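Rubredoxin\:oxygen oxidoreductase (Desulfovibrio gigas, PDB 1E5D) reduces dioxygen to two water molecules by transfer of four electrons, using a diiron centre and an FMN cofactor. Local coordinates at residues Glu128-Ser131 and Thr136-Phe139; Ser299-Ala304 and Gln335-Gly340. All coordinates share one frame; numbering follows the deposited sequence.

Contact 1. Residues Glu128-Ser131 and Thr136-Phe139; sequences ETLS and TVTF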
ATOM      1  N   GLU A 128      24.446  12.402  33.698  1.00 25.25           N
ATOM      2  CA  GLU A 128      25.647  11.785  34.274  1.00 22.92           C
ATOM      3  C   GLU A 128      26.851  12.056  33.382  1.00 24.55           C
ATOM      4  O   GLU A 128      26.730  12.182  32.164  1.00 33.81           O
ATOM      5  CB  GLU A 128      25.432  10.297  34.473  1.00 20.88           C
ATOM      6  CG  GLU A 128      26.594   9.453  34.956  1.00 21.75           C
ATOM      7  CD  GLU A 128      26.092   8.090  35.429  1.00 28.74           C
ATOM      8  OE1 GLU A 128      24.918   8.019  35.863  1.00 34.98           O
ATOM      9  OE2 GLU A 128      26.830   7.084  35.369  1.00 47.39           O
ATOM     10  N   THR A 129      28.012  12.150  34.025  1.00 26.16           N
ATOM     11  CA  THR A 129      29.265  12.275  33.303  1.00 30.20           C
ATOM     12  C   THR A 129      30.124  11.028  33.528  1.00 29.90           C
ATOM     13  O   THR A 129      29.884  10.238  34.434  1.00 44.06           O
ATOM     14  CB  THR A 129      30.116  13.483  33.719  1.00 34.26           C
ATOM     15  OG1 THR A 129      30.281  13.435  35.142  1.00 48.60           O
ATOM     16  CG2 THR A 129      29.416  14.780  33.355  1.00 21.42           C
ATOM     17  N   LEU A 130      31.114  10.913  32.654  1.00 29.48           N
ATOM     18  CA  LEU A 130      32.015   9.772  32.646  1.00 33.04           C
ATOM     19  C   LEU A 130      33.396  10.226  32.196  1.00 35.80           C
ATOM     20  O   LEU A 130      33.553  10.798  31.115  1.00 43.89           O
ATOM     21  CB  LEU A 130      31.483   8.681  31.721  1.00 36.45           C
ATOM     22  CG  LEU A 130      32.383   7.468  31.499  1.00 40.08           C
ATOM     23  CD1 LEU A 130      32.375   6.580  32.731  1.00 30.99           C
ATOM     24  CD2 LEU A 130      31.950   6.674  30.272  1.00 47.27           C
ATOM     25  N   SER A 131      34.375   9.970  33.045  1.00 37.73           N
ATOM     26  CA  SER A 131      35.770  10.234  32.725  1.00 38.59           C
ATOM     27  C   SER A 131      36.281   9.187  31.744  1.00 30.27           C
ATOM     28  O   SER A 131      36.119   7.990  31.994  1.00 34.09           O
ATOM     29  CB  SER A 131      36.628  10.229  33.993  1.00 43.49           C
ATOM     30  OG  SER A 131      37.981  10.555  33.718  1.00 58.48           O
ATOM     31  N   THR A 136      36.099  14.129  29.244  1.00 37.49           N
ATOM     32  CA  THR A 136      34.965  13.611  30.024  1.00 41.70           C
ATOM     33  C   THR A 136      33.668  13.832  29.252  1.00 40.37           C
ATOM     34  O   THR A 136      33.343  14.928  28.795  1.00 38.17           O
ATOM     35  CB  THR A 136      34.933  14.205  31.441  1.00 45.15           C
ATOM     36  OG1 THR A 136      33.672  14.822  31.711  1.00 43.82           O
ATOM     37  CG2 THR A 136      35.996  15.289  31.595  1.00 67.79           C
ATOM     38  N   VAL A 137      32.901  12.758  29.066  1.00 33.76           N
ATOM     39  CA  VAL A 137      31.684  12.851  28.260  1.00 26.04           C
ATOM     40  C   VAL A 137      30.453  12.952  29.143  1.00 27.42           C
ATOM     41  O   VAL A 137      30.424  12.418  30.255  1.00 30.76           O
ATOM     42  CB  VAL A 137      31.566  11.648  27.305  1.00 18.72           C
ATOM     43  CG1 VAL A 137      31.610  10.340  28.076  1.00 15.35           C
ATOM     44  CG2 VAL A 137      30.292  11.752  26.481  1.00 25.22           C
ATOM     45  N   THR A 138      29.422  13.643  28.656  1.00 27.39           N
ATOM     46  CA  THR A 138      28.193  13.782  29.438  1.00 27.60           C
ATOM     47  C   THR A 138      26.986  13.213  28.706  1.00 28.16           C
ATOM     48  O   THR A 138      26.798  13.437  27.508  1.00 30.89           O
ATOM     49  CB  THR A 138      27.957  15.261  29.785  1.00 33.14           C
ATOM     50  OG1 THR A 138      29.052  15.707  30.596  1.00 39.34           O
ATOM     51  CG2 THR A 138      26.684  15.425  30.597  1.00 29.55           C
ATOM     52  N   PHE A 139      26.152  12.457  29.419  1.00 24.33           N
ATOM     53  CA  PHE A 139      25.038  11.763  28.792  1.00 20.93           C
ATOM     54  C   PHE A 139      23.700  12.450  29.015  1.00 24.90           C
ATOM     55  O   PHE A 139      23.327  12.745  30.151  1.00 34.06           O
ATOM     56  CB  PHE A 139      24.923  10.325  29.326  1.00 19.03           C
ATOM     57  CG  PHE A 139      26.164   9.494  29.048  1.00 23.82           C
ATOM     58  CD1 PHE A 139      26.618   9.331  27.752  1.00 24.50           C
ATOM     59  CD2 PHE A 139      26.858   8.893  30.080  1.00 21.63           C
ATOM     60  CE1 PHE A 139      27.746   8.575  27.488  1.00 22.96           C
ATOM     61  CE2 PHE A 139      27.986   8.140  29.820  1.00 24.74           C
ATOM     62  CZ  PHE A 139      28.436   7.986  28.525  1.00 23.41           C
TER
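The ring of Phe139 meets segment 128-131 obliquely, with Leu130 and the carbonyl oxygen of Glu128 as its neighbours there. Its far end reaches Leu130: CE2 of Phe139 lies 4.0 Å from CB of Leu130. CZ of the ring comes close to the CD2 methyl of the same leucine. Nearer the backbone, CD2 of Phe139 passes 3.9 Å from O of Glu128. The ring reaches back to Leu130 because CG of Phe139 stands beside its own backbone N, anti to the carbonyl carbon (chi1 -61°). On the same face CG1 of Val137 packs against CB of Leu130 at 4.0 Å. These three residues form a small apolar patch. Thr129 and Thr138 lie side by side on the other face, pointing the same way, and Ser131 and Thr136 are paired there too.

The backbones form an antiparallel hairpin, closed by four intervening residues. Leu130 and Val137 are a hydrogen-bonded pair. N of Leu130 donates to O of Val137 at 2.9 Å, and N of Val137 donates to O of Leu130 at 2.9 Å. A third bond runs from N of Phe139 to O of Glu128, at 2.8 Å. A CA-H...O contact from Thr129 CA to Val137 O, 3.3 Å, lies between the bonds.

Strand 129-131 is an edge strand, within this chain, of the six-stranded sheet of the lactamase-like domain. Strand 136-141 separates it from strand 151-155, where Thr138 pairs with Trp154 and Val137 touches Ser153 and Phe155. Phe139 also packs on Val124 of strand 121-124, an end strand of the second sheet. Its side chain thus makes one of the contacts between the two sheets of the metallo-beta-lactamase sandwich.

Contact 2. Residues Ser299-Ala304 and Gln335-Gly340; sequences SEISDA and QNKIGG
The amino group of Lys337 is gripped by three backbone carbonyls of the segment 299-304. NZ of Lys337 donates to O of Ile301 at 2.7 Å and to O of Ala304 at 2.9 Å. It lies in the carbonyl plane of both, approaching Ile301 O at a C=O...N angle of 156°. A third bond, to O of Ser302 at 3.1 Å, is weak. The oxygen of Ile301 has a second donor: N of Ala304 reaches it at 3.0 Å, in the last turn, where the helix ends. The lysine therefore binds a carbonyl that already takes part in the turn.

The CB of Lys337 starts toward the helix end. The chain then bends at chi2, chi3 and chi4 to bring NZ in among the oxygens. All four torsions are off staggered values, so the path of the methylenes may be approximate. CD of Lys337 passes the CG2 methyl of Ile301 at 4.3 Å, the apolar part of the contact. Phe364 also touches this side chain.

The three oxygens lie at and just after the C-terminal end of helix 294-302. A positive group here would probably be favoured by the helix dipole. The CB of Asp303 points away from segment 335-340, and its OD1 forms a salt bridge with Lys254. The CB of Ser302 also points away, and its OG donates to O of Ser299 at 2.6 Å.

Ile338 follows directly and pairs with Gly305 and Val307, so strand 338-345 runs beside strand 306-310. The lysine thus fastens the start of one parallel strand to the helix that leads into its neighbour. Helix 294-302 crosses over from strand 283-288 to strand 306-310, passing strand 254-259, as in the 2-1-3-4-5 parallel sheet of the flavodoxin-like fold.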
ATOM      1  N   SER A 299       6.795  13.613   3.119  1.00 14.73           N
ATOM      2  CA  SER A 299       7.806  14.667   3.125  1.00 15.48           C
ATOM      3  C   SER A 299       7.203  15.958   2.597  1.00 15.06           C
ATOM      4  O   SER A 299       7.506  17.039   3.092  1.00 24.00           O
ATOM      5  CB  SER A 299       9.031  14.282   2.292  1.00 11.59           C
ATOM      6  OG  SER A 299       9.618  13.090   2.799  1.00 21.98           O
ATOM      7  N   GLU A 300       6.349  15.809   1.582  1.00 13.52           N
ATOM      8  CA  GLU A 300       5.733  16.997   1.001  1.00 12.42           C
ATOM      9  C   GLU A 300       4.748  17.583   1.999  1.00 15.08           C
ATOM     10  O   GLU A 300       4.537  18.784   2.072  1.00 15.77           O
ATOM     11  CB  GLU A 300       5.038  16.662  -0.317  1.00 17.58           C
ATOM     12  CG  GLU A 300       5.975  16.211  -1.427  1.00 19.13           C
ATOM     13  CD  GLU A 300       7.078  17.207  -1.729  1.00 21.92           C
ATOM     14  OE1 GLU A 300       6.923  18.403  -1.387  1.00 17.33           O
ATOM     15  OE2 GLU A 300       8.104  16.800  -2.317  1.00 38.66           O
ATOM     16  N   ILE A 301       4.142  16.689   2.781  1.00 13.60           N
ATOM     17  CA  ILE A 301       3.084  17.135   3.681  1.00 12.56           C
ATOM     18  C   ILE A 301       3.672  17.860   4.886  1.00 16.27           C
ATOM     19  O   ILE A 301       3.004  18.694   5.494  1.00 19.44           O
ATOM     20  CB  ILE A 301       2.207  15.961   4.142  1.00 11.78           C
ATOM     21  CG1 ILE A 301       1.182  15.496   3.101  1.00 13.21           C
ATOM     22  CG2 ILE A 301       1.497  16.289   5.449  1.00 14.35           C
ATOM     23  CD1 ILE A 301       0.599  14.144   3.452  1.00 24.38           C
ATOM     24  N   SER A 302       4.915  17.526   5.207  1.00 15.94           N
ATOM     25  CA  SER A 302       5.590  18.078   6.368  1.00 16.90           C
ATOM     26  C   SER A 302       5.466  19.594   6.453  1.00 23.66           C
ATOM     27  O   SER A 302       5.215  20.150   7.519  1.00 21.48           O
ATOM     28  CB  SER A 302       7.076  17.681   6.344  1.00 12.68           C
ATOM     29  OG  SER A 302       7.741  18.360   5.297  1.00 40.64           O
ATOM     30  N   ASP A 303       5.624  20.279   5.323  1.00 18.22           N
ATOM     31  CA  ASP A 303       5.543  21.735   5.333  1.00 17.80           C
ATOM     32  C   ASP A 303       4.341  22.226   4.540  1.00 26.79           C
ATOM     33  O   ASP A 303       4.258  23.405   4.187  1.00 31.08           O
ATOM     34  CB  ASP A 303       6.848  22.326   4.784  1.00 13.93           C
ATOM     35  CG  ASP A 303       7.145  21.800   3.390  1.00 22.72           C
ATOM     36  OD1 ASP A 303       6.537  20.771   3.011  1.00 36.18           O
ATOM     37  OD2 ASP A 303       7.971  22.400   2.671  1.00 43.09           O
ATOM     38  N   ALA A 304       3.371  21.359   4.249  1.00 26.70           N
ATOM     39  CA  ALA A 304       2.161  21.835   3.577  1.00 21.29           C
ATOM     40  C   ALA A 304       1.166  22.394   4.582  1.00 19.46           C
ATOM     41  O   ALA A 304       1.176  21.973   5.744  1.00 20.25           O
ATOM     42  CB  ALA A 304       1.497  20.713   2.798  1.00  9.97           C
ATOM     43  N   GLN A 335       0.680  18.008  12.254  1.00 22.61           N
ATOM     44  CA  GLN A 335      -0.092  19.007  12.978  1.00 19.41           C
ATOM     45  C   GLN A 335      -0.399  20.233  12.127  1.00 16.41           C
ATOM     46  O   GLN A 335       0.258  20.481  11.118  1.00 17.03           O
ATOM     47  CB  GLN A 335       0.675  19.491  14.217  1.00 18.14           C
ATOM     48  CG  GLN A 335       1.127  18.400  15.170  1.00 19.16           C
ATOM     49  CD  GLN A 335      -0.039  17.745  15.885  1.00 25.78           C
ATOM     50  OE1 GLN A 335      -0.372  16.580  15.650  1.00 32.76           O
ATOM     51  NE2 GLN A 335      -0.680  18.494  16.781  1.00 45.91           N
ATOM     52  N   ASN A 336      -1.375  21.026  12.553  1.00 20.00           N
ATOM     53  CA  ASN A 336      -1.665  22.323  11.955  1.00 17.61           C
ATOM     54  C   ASN A 336      -1.869  22.234  10.448  1.00 13.42           C
ATOM     55  O   ASN A 336      -1.226  22.914   9.656  1.00 22.16           O
ATOM     56  CB  ASN A 336      -0.569  23.343  12.252  1.00 21.83           C
ATOM     57  CG  ASN A 336       0.026  23.238  13.638  1.00 23.39           C
ATOM     58  OD1 ASN A 336      -0.624  23.404  14.668  1.00 33.16           O
ATOM     59  ND2 ASN A 336       1.323  22.951  13.642  1.00 31.85           N
ATOM     60  N   LYS A 337      -2.806  21.367  10.077  1.00 14.01           N
ATOM     61  CA  LYS A 337      -3.100  21.149   8.670  1.00 17.62           C
ATOM     62  C   LYS A 337      -4.586  21.292   8.403  1.00 16.11           C
ATOM     63  O   LYS A 337      -5.407  20.934   9.246  1.00 18.64           O
ATOM     64  CB  LYS A 337      -2.639  19.747   8.251  1.00 20.78           C
ATOM     65  CG  LYS A 337      -1.395  19.763   7.382  1.00 28.24           C
ATOM     66  CD  LYS A 337      -0.204  19.151   8.104  1.00 22.65           C
ATOM     67  CE  LYS A 337       0.828  20.217   8.395  1.00 22.00           C
ATOM     68  NZ  LYS A 337       2.101  20.065   7.661  1.00 10.58           N
ATOM     69  N   ILE A 338      -4.913  21.817   7.227  1.00 19.98           N
ATOM     70  CA  ILE A 338      -6.307  21.838   6.804  1.00 18.98           C
ATOM     71  C   ILE A 338      -6.563  20.645   5.885  1.00 17.66           C
ATOM     72  O   ILE A 338      -5.811  20.416   4.937  1.00 29.03           O
ATOM     73  CB  ILE A 338      -6.668  23.139   6.076  1.00 23.87           C
ATOM     74  CG1 ILE A 338      -6.721  24.359   6.997  1.00 29.40           C
ATOM     75  CG2 ILE A 338      -7.973  22.975   5.311  1.00 19.08           C
ATOM     76  CD1 ILE A 338      -6.509  25.669   6.261  1.00 46.38           C
ATOM     77  N   GLY A 339      -7.612  19.894   6.175  1.00 17.28           N
ATOM     78  CA  GLY A 339      -7.978  18.735   5.393  1.00 14.44           C
ATOM     79  C   GLY A 339      -9.004  19.046   4.321  1.00 17.96           C
ATOM     80  O   GLY A 339      -9.656  20.086   4.347  1.00 32.85           O
ATOM     81  N   GLY A 340      -9.121  18.121   3.383  1.00 23.55           N
ATOM     82  CA  GLY A 340     -10.006  18.128   2.247  1.00 17.21           C
ATOM     83  C   GLY A 340     -10.198  16.712   1.728  1.00 20.14           C
ATOM     84  O   GLY A 340      -9.330  15.856   1.905  1.00 23.75           O
TER

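In the fold
The two contacts lie in different domains, on opposite sides of the chain's centre. Their centres are 40 Å apart and their nearest atoms about 27 Å, so they do not touch. Contact 1 comes first along the chain, in the lactamase-like domain that holds the diiron centre. The side chain of its Phe139 is about 12 Å from that of His79, probably an iron ligand, so Phe139 does not reach that residue. Contact 2 belongs to the flavodoxin-like domain, which holds FMN, but lies away from the diiron centre and the FMN pockets. Ser299 and Asp303 of contact 2 also touch helix 183-198 of the first domain, placing this contact at the domain junction.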